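Local coordinates for protein maleylacetate reductase (Agrobacterium tumefaciens, PDB 3HL0) that probably catalyses the NADH-dependent reduction of maleylacetate to 3-oxoadipate, a step of gamma-resorcylate breakdown, as a member of the iron-containing alcohol dehydrogenase family, at residues A[3-8]-A[186-190]; A[175-180]-A[235-241]; A[257-262]-A[303-309]. All coordinates share one frame; numbering follows the deposited sequence.

Contact 1: A[3-8]-A[186-190]; sequences MQPFVY and RNPIA
Pro188 lays its CD over the centre of the Phe6 ring in a CH-pi contact, 3.5 Å from the centroid and 12° off the normal, while its CG leans toward the Phe6 CD2-CE2 side. A second CH-pi contact joins Ile189 to the Tyr8 ring, across its face nearer the rim: Ile189 CG1 lies 3.9 Å from the Tyr8 centroid, and Ile189 CG2 reaches Tyr8 CE1 at 3.5 Å. The Tyr8 ring gets there because CG stands opposite the backbone N (chi1 170°). At the far end the selenomethionine Met3 brings only its methyl CE near Pro188 CG.

Polar groups meet through water. One water donates to both Pro5 O and Arg186 O; a second accepts from Val7 N and lies near Arg186 O; a third accepts from Asn187 ND2 (2.9 Å) and probably donates to Val7 O. Asn187 is the N-cap of helix 188-210; its OD1 accepts from Ala190 N at 2.9 Å in a nearly straight bond (172°), with the donor above the carbonyl plane. Asn187 thus uses its two amide ends for different tasks. With no direct hydrogen bond between the segments, the extended N-terminal strip is held to the helix start by CH-pi packing and bridging water.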
# COMPACT_ATOMS: atom_id res chain seq x y z
N MSE A 3 35.48 20.61 21.70
CA MSE A 3 34.29 20.56 20.80
C MSE A 3 34.65 20.49 19.32
O MSE A 3 35.56 21.18 18.84
CB MSE A 3 33.40 21.79 21.04
CG MSE A 3 32.83 21.88 22.43
SE MSE A 3 31.28 23.09 22.47
CE MSE A 3 29.98 21.90 21.63
N GLN A 4 33.94 19.66 18.58
CA GLN A 4 34.11 19.63 17.15
C GLN A 4 33.53 20.94 16.60
O GLN A 4 32.51 21.41 17.13
CB GLN A 4 33.34 18.43 16.56
N PRO A 5 34.16 21.52 15.57
CA PRO A 5 33.51 22.64 14.85
C PRO A 5 32.17 22.21 14.31
O PRO A 5 32.00 21.04 13.88
CB PRO A 5 34.42 22.92 13.66
CG PRO A 5 35.74 22.31 14.03
CD PRO A 5 35.46 21.17 14.98
N PHE A 6 31.21 23.13 14.32
CA PHE A 6 29.94 22.86 13.70
C PHE A 6 29.31 24.09 13.07
O PHE A 6 29.72 25.25 13.34
CB PHE A 6 28.97 22.22 14.72
CG PHE A 6 28.52 23.14 15.83
CD1 PHE A 6 27.35 23.92 15.70
CD2 PHE A 6 29.19 23.13 17.07
CE1 PHE A 6 26.91 24.74 16.79
CE2 PHE A 6 28.74 23.93 18.11
CZ PHE A 6 27.61 24.74 17.98
N VAL A 7 28.28 23.84 12.29
CA VAL A 7 27.40 24.86 11.80
C VAL A 7 25.98 24.42 12.17
O VAL A 7 25.63 23.23 12.08
CB VAL A 7 27.54 25.04 10.28
CG1 VAL A 7 26.49 25.96 9.73
CG2 VAL A 7 28.94 25.51 9.90
N TYR A 8 25.17 25.36 12.61
CA TYR A 8 23.75 25.06 12.88
C TYR A 8 22.92 26.04 12.12
O TYR A 8 23.13 27.24 12.20
CB TYR A 8 23.42 25.16 14.36
CG TYR A 8 21.95 25.11 14.64
CD1 TYR A 8 21.27 23.90 14.57
CD2 TYR A 8 21.22 26.26 14.95
CE1 TYR A 8 19.89 23.82 14.81
CE2 TYR A 8 19.89 26.17 15.22
CZ TYR A 8 19.22 24.97 15.14
OH TYR A 8 17.86 24.89 15.39
N ARG A 186 27.09 16.94 11.25
CA ARG A 186 26.42 16.80 12.54
C ARG A 186 26.68 18.04 13.42
O ARG A 186 27.77 18.67 13.38
CB ARG A 186 26.90 15.53 13.24
CG ARG A 186 28.38 15.52 13.57
CD ARG A 186 28.79 14.16 14.07
NE ARG A 186 30.25 14.03 14.17
CZ ARG A 186 30.99 13.37 13.29
NH1 ARG A 186 32.30 13.30 13.48
NH2 ARG A 186 30.44 12.75 12.23
N ASN A 187 25.68 18.38 14.23
CA ASN A 187 25.84 19.51 15.16
C ASN A 187 25.14 19.12 16.46
O ASN A 187 24.33 18.18 16.52
CB ASN A 187 25.32 20.81 14.53
CG ASN A 187 23.81 20.86 14.40
OD1 ASN A 187 23.10 20.93 15.41
ND2 ASN A 187 23.32 20.83 13.19
N PRO A 188 25.44 19.84 17.54
CA PRO A 188 24.91 19.44 18.86
C PRO A 188 23.37 19.49 18.95
O PRO A 188 22.82 18.71 19.72
CB PRO A 188 25.46 20.54 19.80
CG PRO A 188 26.75 20.96 19.10
CD PRO A 188 26.52 20.86 17.64
N ILE A 189 22.72 20.44 18.28
CA ILE A 189 21.27 20.59 18.35
C ILE A 189 20.62 19.39 17.63
O ILE A 189 19.70 18.73 18.20
CB ILE A 189 20.75 21.85 17.62
CG1 ILE A 189 21.47 23.11 18.12
CG2 ILE A 189 19.21 21.93 17.72
CD1 ILE A 189 21.66 23.13 19.62
N ALA A 190 21.07 19.11 16.40
CA ALA A 190 20.53 17.96 15.67
C ALA A 190 20.81 16.69 16.48
O ALA A 190 19.92 15.81 16.57
CB ALA A 190 21.11 17.81 14.29
O HOH W 1 30.29 18.85 14.12
O HOH W 2 28.07 21.09 11.47
O HOH W 3 24.79 21.19 10.67

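Contact 2: A[175-180]-A[235-241]; sequences AHAAEA and VGMSLHH
The Glu179 side chain and the His241 ring run antiparallel alongside each other, carboxylate and ring planes 18° apart, and His241 ND1 donates to Glu179 OE1 at 2.7 Å, close to the ring plane and on the anti side of the carboxylate. The same OE1 accepts from Ser238 N (2.9 Å) and His241 N (3.1 Å), and Glu179 OE2 from His240 N (2.9 Å), all three amides well out of the carboxylate plane. OE2 is also bonded to Tyr182 OH. These amides belong to the start of helix 239-251, so a buried carboxylate from helix 163-180 sits at that helix's N-terminus, where the helix dipole would probably favour its negative charge. This joins two helices of the all-helical C-terminal domain of the iron-containing alcohol dehydrogenase fold. His241 NE2 meets His176 ND1 edge to edge at 2.9 Å in a nearly straight hydrogen bond (168°), the two planes 29° apart; His176 in turn bonds through NE2 to Ala122 O. Met237 SE lies over one face of the His241 ring, toward its rim, and His240 CD2 toward the rim of the opposite face. Ala175 CB packs obliquely against the His240 ring, 3.4 Å from His240 NE2, while His240 ND1 is hydrogen-bonded to Thr266 OG1.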
# COMPACT_ATOMS: atom_id res chain seq x y z
N ALA A 175 15.23 5.86 11.79
CA ALA A 175 16.37 5.86 10.89
C ALA A 175 16.95 7.26 10.64
O ALA A 175 18.16 7.42 10.55
CB ALA A 175 15.98 5.19 9.54
N HIS A 176 16.07 8.27 10.51
CA HIS A 176 16.52 9.67 10.30
C HIS A 176 17.39 10.07 11.50
O HIS A 176 18.47 10.64 11.30
CB HIS A 176 15.33 10.63 10.23
CG HIS A 176 14.23 10.26 9.27
ND1 HIS A 176 14.42 9.61 8.07
CD2 HIS A 176 12.90 10.54 9.36
CE1 HIS A 176 13.24 9.46 7.47
NE2 HIS A 176 12.31 10.05 8.22
N ALA A 177 16.91 9.76 12.71
CA ALA A 177 17.66 10.16 13.93
C ALA A 177 18.97 9.42 14.08
O ALA A 177 20.00 10.01 14.42
CB ALA A 177 16.81 9.94 15.16
N ALA A 178 18.95 8.12 13.78
CA ALA A 178 20.14 7.31 13.94
C ALA A 178 21.26 7.84 13.03
O ALA A 178 22.41 8.02 13.46
CB ALA A 178 19.81 5.84 13.64
N GLU A 179 20.92 8.11 11.76
CA GLU A 179 21.96 8.61 10.84
C GLU A 179 22.38 10.05 11.17
O GLU A 179 23.52 10.42 10.91
CB GLU A 179 21.54 8.50 9.36
CG GLU A 179 21.44 7.05 8.89
CD GLU A 179 21.99 6.87 7.46
OE1 GLU A 179 21.43 7.41 6.49
OE2 GLU A 179 23.04 6.23 7.35
N ALA A 180 21.46 10.83 11.72
CA ALA A 180 21.84 12.19 12.12
C ALA A 180 23.01 12.17 13.13
O ALA A 180 23.84 13.11 13.14
CB ALA A 180 20.66 12.92 12.69
N VAL A 235 20.50 17.81 8.58
CA VAL A 235 21.85 17.30 8.38
C VAL A 235 21.87 16.19 7.31
O VAL A 235 20.80 15.71 6.88
CB VAL A 235 22.53 16.85 9.72
CG1 VAL A 235 22.52 18.05 10.71
CG2 VAL A 235 21.77 15.65 10.38
N GLY A 236 23.05 15.80 6.87
CA GLY A 236 23.14 14.87 5.77
C GLY A 236 22.96 13.42 6.25
O GLY A 236 23.56 13.00 7.23
N MSE A 237 22.16 12.67 5.50
CA MSE A 237 22.06 11.24 5.75
C MSE A 237 23.21 10.51 5.03
O MSE A 237 24.12 11.14 4.45
CB MSE A 237 20.68 10.77 5.26
CG MSE A 237 19.49 11.48 5.92
SE MSE A 237 19.26 11.13 7.81
CE MSE A 237 20.21 12.69 8.55
N SER A 238 23.23 9.18 5.09
CA SER A 238 24.38 8.44 4.60
C SER A 238 23.90 7.07 4.13
O SER A 238 22.82 6.99 3.54
CB SER A 238 25.49 8.39 5.69
OG SER A 238 26.64 7.75 5.14
N LEU A 239 24.65 6.02 4.44
CA LEU A 239 24.41 4.69 3.90
C LEU A 239 22.94 4.23 4.03
O LEU A 239 22.35 3.70 3.08
CB LEU A 239 25.32 3.69 4.61
CG LEU A 239 25.00 2.21 4.38
CD1 LEU A 239 25.19 1.85 2.91
CD2 LEU A 239 25.86 1.34 5.31
N HIS A 240 22.36 4.42 5.21
CA HIS A 240 21.02 3.87 5.36
C HIS A 240 20.04 4.45 4.37
O HIS A 240 19.32 3.71 3.69
CB HIS A 240 20.50 4.00 6.80
CG HIS A 240 19.08 3.53 6.92
ND1 HIS A 240 18.74 2.20 7.07
CD2 HIS A 240 17.93 4.21 6.79
CE1 HIS A 240 17.42 2.10 7.07
NE2 HIS A 240 16.90 3.31 6.89
N HIS A 241 19.97 5.78 4.32
CA HIS A 241 18.94 6.38 3.43
C HIS A 241 19.32 6.16 1.95
O HIS A 241 18.42 5.97 1.14
CB HIS A 241 18.71 7.86 3.79
CG HIS A 241 18.06 8.06 5.13
ND1 HIS A 241 18.74 7.86 6.32
CD2 HIS A 241 16.81 8.44 5.47
CE1 HIS A 241 17.92 8.10 7.33
NE2 HIS A 241 16.73 8.44 6.85
O HOH W 4 24.53 10.54 8.17

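Contact 3: A[257-262]-A[303-309]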
# COMPACT_ATOMS: atom_id res chain seq x y z
N GLU A 257 8.72 -0.31 5.07
CA GLU A 257 9.20 -1.65 5.37
C GLU A 257 10.67 -1.84 5.01
O GLU A 257 11.37 -2.57 5.70
CB GLU A 257 8.41 -2.66 4.55
CG GLU A 257 6.99 -2.92 5.07
CD GLU A 257 5.94 -1.92 4.59
OE1 GLU A 257 6.25 -0.83 4.02
OE2 GLU A 257 4.74 -2.26 4.75
N THR A 258 11.09 -1.21 3.92
CA THR A 258 12.52 -1.27 3.50
C THR A 258 13.43 -0.65 4.58
O THR A 258 14.43 -1.24 4.98
CB THR A 258 12.72 -0.55 2.17
OG1 THR A 258 11.92 -1.22 1.18
CG2 THR A 258 14.19 -0.65 1.72
N HIS A 259 12.98 0.48 5.11
CA HIS A 259 13.70 1.11 6.25
C HIS A 259 13.74 0.22 7.46
O HIS A 259 14.76 0.05 8.06
CB HIS A 259 13.05 2.42 6.63
CG HIS A 259 13.43 3.53 5.75
ND1 HIS A 259 14.46 4.39 6.03
CD2 HIS A 259 12.94 3.91 4.54
CE1 HIS A 259 14.61 5.25 5.03
NE2 HIS A 259 13.69 4.97 4.11
N ALA A 260 12.61 -0.41 7.79
CA ALA A 260 12.58 -1.25 8.96
C ALA A 260 13.51 -2.45 8.84
O ALA A 260 14.21 -2.80 9.78
CB ALA A 260 11.12 -1.75 9.22
N VAL A 261 13.49 -3.07 7.66
CA VAL A 261 14.36 -4.23 7.45
C VAL A 261 15.86 -3.90 7.48
O VAL A 261 16.66 -4.63 8.10
CB VAL A 261 13.98 -4.95 6.15
CG1 VAL A 261 15.00 -6.09 5.86
CG2 VAL A 261 12.60 -5.57 6.31
N LEU A 262 16.21 -2.81 6.80
CA LEU A 262 17.65 -2.49 6.62
C LEU A 262 18.25 -1.86 7.87
O LEU A 262 19.46 -2.02 8.07
CB LEU A 262 17.86 -1.56 5.41
CG LEU A 262 17.73 -2.29 4.05
CD1 LEU A 262 17.85 -1.24 2.95
CD2 LEU A 262 18.77 -3.33 3.91
N PRO A 303 8.65 -6.42 9.89
CA PRO A 303 9.38 -7.34 9.01
C PRO A 303 10.89 -7.23 9.21
O PRO A 303 11.40 -6.16 9.53
CB PRO A 303 9.01 -6.87 7.60
CG PRO A 303 8.60 -5.42 7.76
CD PRO A 303 7.95 -5.37 9.14
N SER A 304 11.59 -8.35 9.04
CA SER A 304 13.01 -8.38 9.36
C SER A 304 13.86 -8.89 8.21
O SER A 304 15.06 -8.88 8.33
CB SER A 304 13.23 -9.25 10.59
OG SER A 304 12.75 -10.57 10.31
N SER A 305 13.26 -9.33 7.11
CA SER A 305 14.11 -9.80 5.99
C SER A 305 13.72 -9.18 4.66
O SER A 305 12.55 -8.85 4.40
CB SER A 305 14.07 -11.34 5.86
OG SER A 305 12.92 -11.72 5.14
N LEU A 306 14.72 -9.00 3.81
CA LEU A 306 14.44 -8.48 2.48
C LEU A 306 13.67 -9.53 1.67
O LEU A 306 12.90 -9.14 0.77
CB LEU A 306 15.72 -8.10 1.69
CG LEU A 306 16.47 -6.90 2.29
CD1 LEU A 306 17.78 -6.71 1.46
CD2 LEU A 306 15.56 -5.63 2.18
N ALA A 307 13.87 -10.81 1.99
CA ALA A 307 13.11 -11.87 1.28
C ALA A 307 11.61 -11.67 1.48
O ALA A 307 10.84 -11.86 0.53
CB ALA A 307 13.54 -13.27 1.72
N ALA A 308 11.23 -11.21 2.67
CA ALA A 308 9.79 -11.01 2.95
C ALA A 308 9.24 -9.86 2.13
O ALA A 308 8.03 -9.75 1.94
CB ALA A 308 9.55 -10.78 4.42
N LEU A 309 10.12 -8.97 1.65
CA LEU A 309 9.72 -7.83 0.81
C LEU A 309 9.73 -8.14 -0.67
O LEU A 309 9.48 -7.28 -1.48
CB LEU A 309 10.55 -6.54 1.11
CG LEU A 309 10.61 -6.17 2.59
CD1 LEU A 309 11.33 -4.79 2.71
CD2 LEU A 309 9.22 -6.13 3.26
O HOH W 5 13.06 -4.82 11.23
O HOH W 6 16.54 -6.88 9.65
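Val261 is the bump of this interface: its two methyls press into the bend of the chain at 303-306. CG1, which stands opposite the backbone N (chi1 174°), rests against the Ser305-Leu306 peptide, Val261 CG1 lying 3.6 Å from Ser305 C and likewise from Leu306 N, with Leu306 CD2 beside it. Val261 CG2 points to the other part of the hollow, where it meets Pro303 O at 3.5 Å and packs on Pro303 CB. On the same side Val261 CG2 touches Leu309 CD1 at 3.9 Å. Val261 is therefore enclosed by Pro303, Leu306 and Leu309 together with the backbone that links the first two.

A second bump comes from the opposite segment. Leu309 spreads its methyls over the first turn of 257-262, CD1 lying by Glu257 O and Thr258 N, and Leu309 CD2 by Glu257 CB at 3.8 Å. Pro303 CG touches Glu257 CG at 4.0 Å, the two side chains crossing at a slant, while the Glu257 carboxylate turns off from the interface. Leu262 closes the other end with a looser touch of CD2 on Leu306 CD1.

Two waters bridge two pairs of carbonyls at the border, one donating to Ala260 O and Pro303 O, the other to Val261 O and Ser304 O. Ser305 OG accepts from Ala308 N in an ST motif that braces the turn carrying Leu306 and Leu309.

Within the helical C-terminal domain of the iron-containing alcohol dehydrogenase fold, the loop between helices 289-300 and 316-323 thus packs along one side of helix 255-271. Helix 163-180 touches Pro303 of the loop and Ala260 of the helix, helix 239-251 lies against Leu262, and helix 336-348 packs on Leu306 and Leu262; Ala308 reaches the second subunit through backbone hydrogen bonds.

How the contacts relate
The three contacts run from the N-terminal strip into the helical C-terminal half. Contacts 1 and 2, their centres 15 Å apart, meet where Asn187 ND2 packs on Val235 CG1 at 3.8 Å and Ala190 CB also touches that methyl. Contacts 2 and 3, centres 17 Å apart, meet at His259, whose ND1 lies 2.8 Å from His240 NE2; its ring also stands edge-to-face with that of His241. Contacts 1 and 3 do not touch, with nearest atoms about 16 Å apart. Contact 2 is nearest the cofactor, the His176 side chain about 4 Å from bound NAD. In contact 3 the Glu257 side chain is about 7 Å from the bound NAD. Contact 1 lies at the surface, away from the cofactor site.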